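Local coordinates for protein 2-dehydro-3-deoxy-d-gluconate/2-dehydro-3-deoxy-phosphogluconate aldolase (Picrophilus torridus, PDB 4UXD) that is an aldolase of the dihydrodipicolinate synthetase family, built as a (beta/alpha)8 barrel and assembled from four chains, at residues Ser100-Met114 against Tyr139-Leu151. Residues are numbered along the deposited sequence; the frame is centred on the assembly and turned at random.
Sequences SSSINEVNELMKFSM and YYKEILSSNDMDL
Ile103, Val106 and Met110 of one outer helix meet Tyr139, Ile143, Met149 and Leu151 in a mostly apolar contact between neighbouring helices on the outside of a parallel barrel. The short axes of 103-114 and 139-144 run the same general way, 35° apart and 10.5 Å from each other at closest approach.

Ile143 is the knob, set into a hole formed by Ile103, Val106, Asn107 and Met110. Its CG1 lies 3.5 Å from Ile103 CG1, the two side chains sliding past each other in opposite directions. A chi1 of -180° swings Ile103 CG1 away from the backbone N, and the extended branch carries CD1 to 3.6 Å from Glu142 CB, these two side chains crossing at about a right angle.

At the N-terminal end, the Tyr139 hydroxyl donates to Ser100 O at 2.8 Å, just before the helix begins; the C=O...OH angle is 164°, so the donor lies nearly on the extension of the C=O bond. Val106 CG2 approaches the same OH to 3.3 Å. One face of the phenol ring takes Ile143 CD1, 3.3 Å above the plane and offset toward the rim. Pro289 of the second subunit also packs on Tyr139, and Arg287 of that subunit on Ile103, so this end of the contact borders the subunit interface.

Toward the C-terminal end, CB of Met110 points toward 139-151, and its SD reaches Leu151 CD1 at 3.8 Å, on the strand that follows. Met149 SD approaches Met110 O at 3.5 Å and also lies beside Met114 CB. Beneath the pair, strand 120-123 supplies the floor, Leu123 touching Val106, Ile143 and Leu151 while Ala121 touches Met110.

Two successive helices packed side by side over the strand that connects them, with the second helix leading into the next parallel strand, are characteristic of the (beta/alpha)8, or TIM, barrel.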
loop_
_atom_site.group_PDB
_atom_site.type_symbol
_atom_site.label_atom_id
_atom_site.label_comp_id
_atom_site.label_asym_id
_atom_site.label_seq_id
_atom_site.Cartn_x
_atom_site.Cartn_y
_atom_site.Cartn_z
ATOM N N SER A 100 -2.754 21.723 11.527
ATOM C CA SER A 100 -2.806 21.105 12.845
ATOM C C SER A 100 -3.992 20.147 12.858
ATOM O O SER A 100 -5.001 20.419 12.222
ATOM C CB SER A 100 -2.959 22.145 13.960
ATOM O OG SER A 100 -3.412 21.528 15.157
ATOM N N SER A 101 -3.897 19.038 13.586
ATOM C CA SER A 101 -5.036 18.125 13.698
ATOM C C SER A 101 -6.065 18.640 14.704
ATOM O O SER A 101 -7.190 18.135 14.764
ATOM C CB SER A 101 -4.576 16.720 14.092
ATOM O OG SER A 101 -3.956 16.074 13.000
ATOM N N SER A 102 -5.676 19.640 15.489
ATOM C CA SER A 102 -6.580 20.274 16.441
ATOM C C SER A 102 -7.267 21.447 15.761
ATOM O O SER A 102 -6.607 22.401 15.343
ATOM C CB SER A 102 -5.824 20.740 17.699
ATOM O OG SER A 102 -6.604 21.612 18.511
ATOM N N ILE A 103 -8.592 21.364 15.632
ATOM C CA ILE A 103 -9.367 22.456 15.048
ATOM C C ILE A 103 -9.167 23.749 15.870
ATOM O O ILE A 103 -9.268 24.852 15.327
ATOM C CB ILE A 103 -10.885 22.101 14.945
ATOM C CG1 ILE A 103 -11.651 23.265 14.324
ATOM C CG2 ILE A 103 -11.475 21.806 16.303
ATOM C CD1 ILE A 103 -13.047 22.921 13.882
ATOM N N ASN A 104 -8.849 23.619 17.160
ATOM C CA ASN A 104 -8.581 24.790 18.007
ATOM C C ASN A 104 -7.313 25.530 17.624
ATOM O O ASN A 104 -7.263 26.751 17.724
ATOM C CB ASN A 104 -8.467 24.394 19.473
ATOM C CG ASN A 104 -9.810 24.136 20.111
ATOM O OD1 ASN A 104 -10.767 23.740 19.445
ATOM N ND2 ASN A 104 -9.887 24.355 21.414
ATOM N N GLU A 105 -6.280 24.803 17.200
ATOM C CA GLU A 105 -5.024 25.452 16.843
ATOM C C GLU A 105 -5.183 26.178 15.508
ATOM O O GLU A 105 -4.637 27.262 15.317
ATOM C CB GLU A 105 -3.870 24.442 16.782
ATOM C CG GLU A 105 -3.527 23.800 18.114
ATOM C CD GLU A 105 -2.284 22.945 18.042
ATOM O OE1 GLU A 105 -2.001 22.397 16.961
ATOM O OE2 GLU A 105 -1.576 22.843 19.067
ATOM N N VAL A 106 -5.962 25.592 14.607
ATOM C CA VAL A 106 -6.218 26.194 13.308
ATOM C C VAL A 106 -6.943 27.545 13.472
ATOM O O VAL A 106 -6.495 28.557 12.935
ATOM C CB VAL A 106 -7.063 25.242 12.383
ATOM C CG1 VAL A 106 -7.207 25.816 10.996
ATOM C CG2 VAL A 106 -6.424 23.866 12.276
ATOM N N ASN A 107 -8.050 27.553 14.214
ATOM C CA ASN A 107 -8.819 28.775 14.451
ATOM C C ASN A 107 -7.956 29.851 15.057
ATOM O O ASN A 107 -7.989 31.001 14.635
ATOM C CB ASN A 107 -10.000 28.511 15.377
ATOM C CG ASN A 107 -11.036 27.624 14.752
ATOM O OD1 ASN A 107 -11.215 27.619 13.532
ATOM N ND2 ASN A 107 -11.725 26.857 15.580
ATOM N N GLU A 108 -7.180 29.465 16.057
ATOM C CA GLU A 108 -6.227 30.368 16.685
ATOM C C GLU A 108 -5.227 30.918 15.661
ATOM O O GLU A 108 -5.098 32.136 15.527
ATOM C CB GLU A 108 -5.505 29.639 17.818
ATOM C CG GLU A 108 -4.781 30.530 18.824
ATOM C CD GLU A 108 -4.467 29.799 20.129
ATOM O OE1 GLU A 108 -5.199 28.848 20.472
ATOM O OE2 GLU A 108 -3.490 30.159 20.815
ATOM N N LEU A 109 -4.548 30.023 14.935
ATOM C CA LEU A 109 -3.542 30.402 13.938
ATOM C C LEU A 109 -4.113 31.241 12.792
ATOM O O LEU A 109 -3.405 32.067 12.209
ATOM C CB LEU A 109 -2.870 29.160 13.342
ATOM C CG LEU A 109 -1.807 28.448 14.175
ATOM C CD1 LEU A 109 -1.533 27.037 13.621
ATOM C CD2 LEU A 109 -0.505 29.255 14.263
ATOM N N MET A 110 -5.380 31.020 12.454
ATOM C CA MET A 110 -5.998 31.780 11.368
ATOM C C MET A 110 -6.407 33.167 11.847
ATOM O O MET A 110 -6.132 34.167 11.189
ATOM C CB MET A 110 -7.201 31.031 10.792
ATOM C CG MET A 110 -6.801 29.933 9.796
ATOM S SD MET A 110 -8.135 29.413 8.682
ATOM C CE MET A 110 -9.283 28.820 9.886
ATOM N N LYS A 111 -7.049 33.206 13.006
ATOM C CA LYS A 111 -7.429 34.445 13.663
ATOM C C LYS A 111 -6.227 35.350 13.848
ATOM O O LYS A 111 -6.291 36.550 13.609
ATOM C CB LYS A 111 -8.078 34.139 15.019
ATOM C CG LYS A 111 -8.615 35.349 15.753
ATOM C CD LYS A 111 -9.711 34.957 16.737
ATOM C CE LYS A 111 -9.167 34.134 17.891
ATOM N NZ LYS A 111 -10.254 33.615 18.763
ATOM N N PHE A 112 -5.125 34.746 14.264
ATOM C CA PHE A 112 -3.889 35.468 14.516
ATOM C C PHE A 112 -3.274 36.004 13.230
ATOM O O PHE A 112 -2.744 37.107 13.212
ATOM C CB PHE A 112 -2.908 34.545 15.236
ATOM C CG PHE A 112 -1.520 35.094 15.354
ATOM C CD1 PHE A 112 -0.578 34.847 14.372
ATOM C CD2 PHE A 112 -1.143 35.831 16.466
ATOM C CE1 PHE A 112 0.723 35.335 14.488
ATOM C CE2 PHE A 112 0.151 36.317 16.584
ATOM C CZ PHE A 112 1.085 36.066 15.591
ATOM N N SER A 113 -3.344 35.228 12.153
ATOM C CA SER A 113 -2.729 35.644 10.897
ATOM C C SER A 113 -3.639 36.613 10.122
ATOM O O SER A 113 -3.153 37.433 9.334
ATOM C CB SER A 113 -2.361 34.420 10.046
ATOM O OG SER A 113 -3.324 33.388 10.145
ATOM N N MET A 114 -4.949 36.544 10.356
ATOM C CA MET A 114 -5.845 37.578 9.845
ATOM C C MET A 114 -5.541 38.919 10.534
ATOM O O MET A 114 -5.391 39.942 9.874
ATOM C CB MET A 114 -7.307 37.201 10.058
ATOM C CG MET A 114 -8.281 38.047 9.231
ATOM S SD MET A 114 -10.017 37.544 9.378
ATOM C CE MET A 114 -10.427 38.216 10.996
ATOM N N TYR A 139 -14.837 18.847 9.190
ATOM C CA TYR A 139 -13.739 19.574 9.804
ATOM C C TYR A 139 -13.454 20.917 9.082
ATOM O O TYR A 139 -13.354 21.966 9.732
ATOM C CB TYR A 139 -12.526 18.670 9.816
ATOM C CG TYR A 139 -11.244 19.285 10.260
ATOM C CD1 TYR A 139 -10.905 19.335 11.602
ATOM C CD2 TYR A 139 -10.336 19.772 9.326
ATOM C CE1 TYR A 139 -9.704 19.874 12.008
ATOM C CE2 TYR A 139 -9.138 20.316 9.719
ATOM C CZ TYR A 139 -8.826 20.366 11.062
ATOM O OH TYR A 139 -7.622 20.896 11.444
ATOM N N TYR A 140 -13.352 20.890 7.754
ATOM C CA TYR A 140 -13.235 22.125 6.973
ATOM C C TYR A 140 -14.484 22.999 7.122
ATOM O O TYR A 140 -14.406 24.225 7.117
ATOM C CB TYR A 140 -13.000 21.827 5.488
ATOM C CG TYR A 140 -11.563 21.534 5.131
ATOM C CD1 TYR A 140 -10.689 22.551 4.769
ATOM C CD2 TYR A 140 -11.080 20.236 5.166
ATOM C CE1 TYR A 140 -9.383 22.281 4.444
ATOM C CE2 TYR A 140 -9.775 19.949 4.842
ATOM C CZ TYR A 140 -8.925 20.965 4.479
ATOM O OH TYR A 140 -7.616 20.645 4.161
ATOM N N LYS A 141 -15.635 22.354 7.251
ATOM C CA LYS A 141 -16.896 23.056 7.417
ATOM C C LYS A 141 -16.875 23.950 8.664
ATOM O O LYS A 141 -17.116 25.162 8.590
ATOM C CB LYS A 141 -18.038 22.038 7.499
ATOM C CG LYS A 141 -19.438 22.624 7.577
ATOM C CD LYS A 141 -20.419 21.699 6.852
ATOM C CE LYS A 141 -21.890 21.907 7.219
ATOM N NZ LYS A 141 -22.110 22.609 8.507
ATOM N N GLU A 142 -16.574 23.341 9.805
ATOM C CA GLU A 142 -16.583 24.041 11.074
ATOM C C GLU A 142 -15.600 25.197 11.050
ATOM O O GLU A 142 -15.843 26.261 11.623
ATOM C CB GLU A 142 -16.227 23.076 12.203
ATOM C CG GLU A 142 -16.732 23.490 13.573
ATOM C CD GLU A 142 -17.965 22.706 13.997
ATOM O OE1 GLU A 142 -18.796 22.378 13.117
ATOM O OE2 GLU A 142 -18.091 22.404 15.207
ATOM N N ILE A 143 -14.480 24.977 10.372
ATOM C CA ILE A 143 -13.395 25.936 10.369
ATOM C C ILE A 143 -13.738 27.133 9.465
ATOM O O ILE A 143 -13.650 28.293 9.884
ATOM C CB ILE A 143 -12.089 25.253 9.922
ATOM C CG1 ILE A 143 -11.597 24.313 11.016
ATOM C CG2 ILE A 143 -11.005 26.259 9.635
ATOM C CD1 ILE A 143 -10.568 23.284 10.561
ATOM N N LEU A 144 -14.131 26.834 8.232
ATOM C CA LEU A 144 -14.478 27.860 7.260
ATOM C C LEU A 144 -15.664 28.706 7.719
ATOM O O LEU A 144 -15.847 29.829 7.246
ATOM C CB LEU A 144 -14.808 27.224 5.911
ATOM C CG LEU A 144 -13.664 26.497 5.210
ATOM C CD1 LEU A 144 -14.205 25.685 4.032
ATOM C CD2 LEU A 144 -12.619 27.472 4.750
ATOM N N SER A 145 -16.478 28.153 8.620
ATOM C CA SER A 145 -17.637 28.863 9.145
ATOM C C SER A 145 -17.246 29.910 10.171
ATOM O O SER A 145 -18.084 30.703 10.595
ATOM C CB SER A 145 -18.626 27.890 9.779
ATOM O OG SER A 145 -19.420 27.266 8.795
ATOM N N SER A 146 -15.974 29.911 10.561
ATOM C CA SER A 146 -15.497 30.782 11.627
ATOM C C SER A 146 -14.378 31.714 11.162
ATOM O O SER A 146 -13.814 32.456 11.956
ATOM C CB SER A 146 -15.009 29.931 12.798
ATOM O OG SER A 146 -16.026 29.046 13.224
ATOM N N ASN A 147 -14.051 31.677 9.878
ATOM C CA ASN A 147 -12.919 32.444 9.381
ATOM C C ASN A 147 -13.116 32.866 7.933
ATOM O O ASN A 147 -13.076 32.043 7.005
ATOM C CB ASN A 147 -11.625 31.640 9.524
ATOM C CG ASN A 147 -11.294 31.319 10.963
ATOM O OD1 ASN A 147 -11.572 30.225 11.444
ATOM N ND2 ASN A 147 -10.716 32.281 11.666
ATOM N N ASP A 148 -13.315 34.167 7.760
ATOM C CA ASP A 148 -13.651 34.735 6.470
ATOM C C ASP A 148 -12.453 34.743 5.512
ATOM O O ASP A 148 -12.632 34.772 4.286
ATOM C CB ASP A 148 -14.185 36.158 6.660
ATOM C CG ASP A 148 -15.407 36.431 5.808
ATOM O OD1 ASP A 148 -15.247 36.693 4.593
ATOM O OD2 ASP A 148 -16.533 36.371 6.350
ATOM N N MET A 149 -11.241 34.696 6.063
ATOM C CA MET A 149 -10.043 34.956 5.268
ATOM C C MET A 149 -9.828 33.965 4.128
ATOM O O MET A 149 -10.406 32.875 4.089
ATOM C CB MET A 149 -8.800 34.983 6.161
ATOM C CG MET A 149 -8.311 33.651 6.656
ATOM S SD MET A 149 -6.891 33.810 7.768
ATOM C CE MET A 149 -5.707 34.573 6.653
ATOM N N ASP A 150 -8.991 34.381 3.192
ATOM C CA ASP A 150 -8.668 33.578 2.033
ATOM C C ASP A 150 -7.965 32.297 2.455
ATOM O O ASP A 150 -7.011 32.337 3.229
ATOM C CB ASP A 150 -7.788 34.371 1.071
ATOM C CG ASP A 150 -8.570 35.393 0.288
ATOM O OD1 ASP A 150 -9.705 35.690 0.697
ATOM O OD2 ASP A 150 -8.050 35.896 -0.729
ATOM N N LEU A 151 -8.443 31.163 1.949
ATOM C CA LEU A 151 -7.847 29.884 2.293
ATOM C C LEU A 151 -7.646 29.016 1.065
ATOM O O LEU A 151 -8.535 28.892 0.224
ATOM C CB LEU A 151 -8.713 29.152 3.326
ATOM C CG LEU A 151 -8.133 27.837 3.850
ATOM C CD1 LEU A 151 -8.433 27.664 5.306
ATOM C CD2 LEU A 151 -8.709 26.666 3.066
#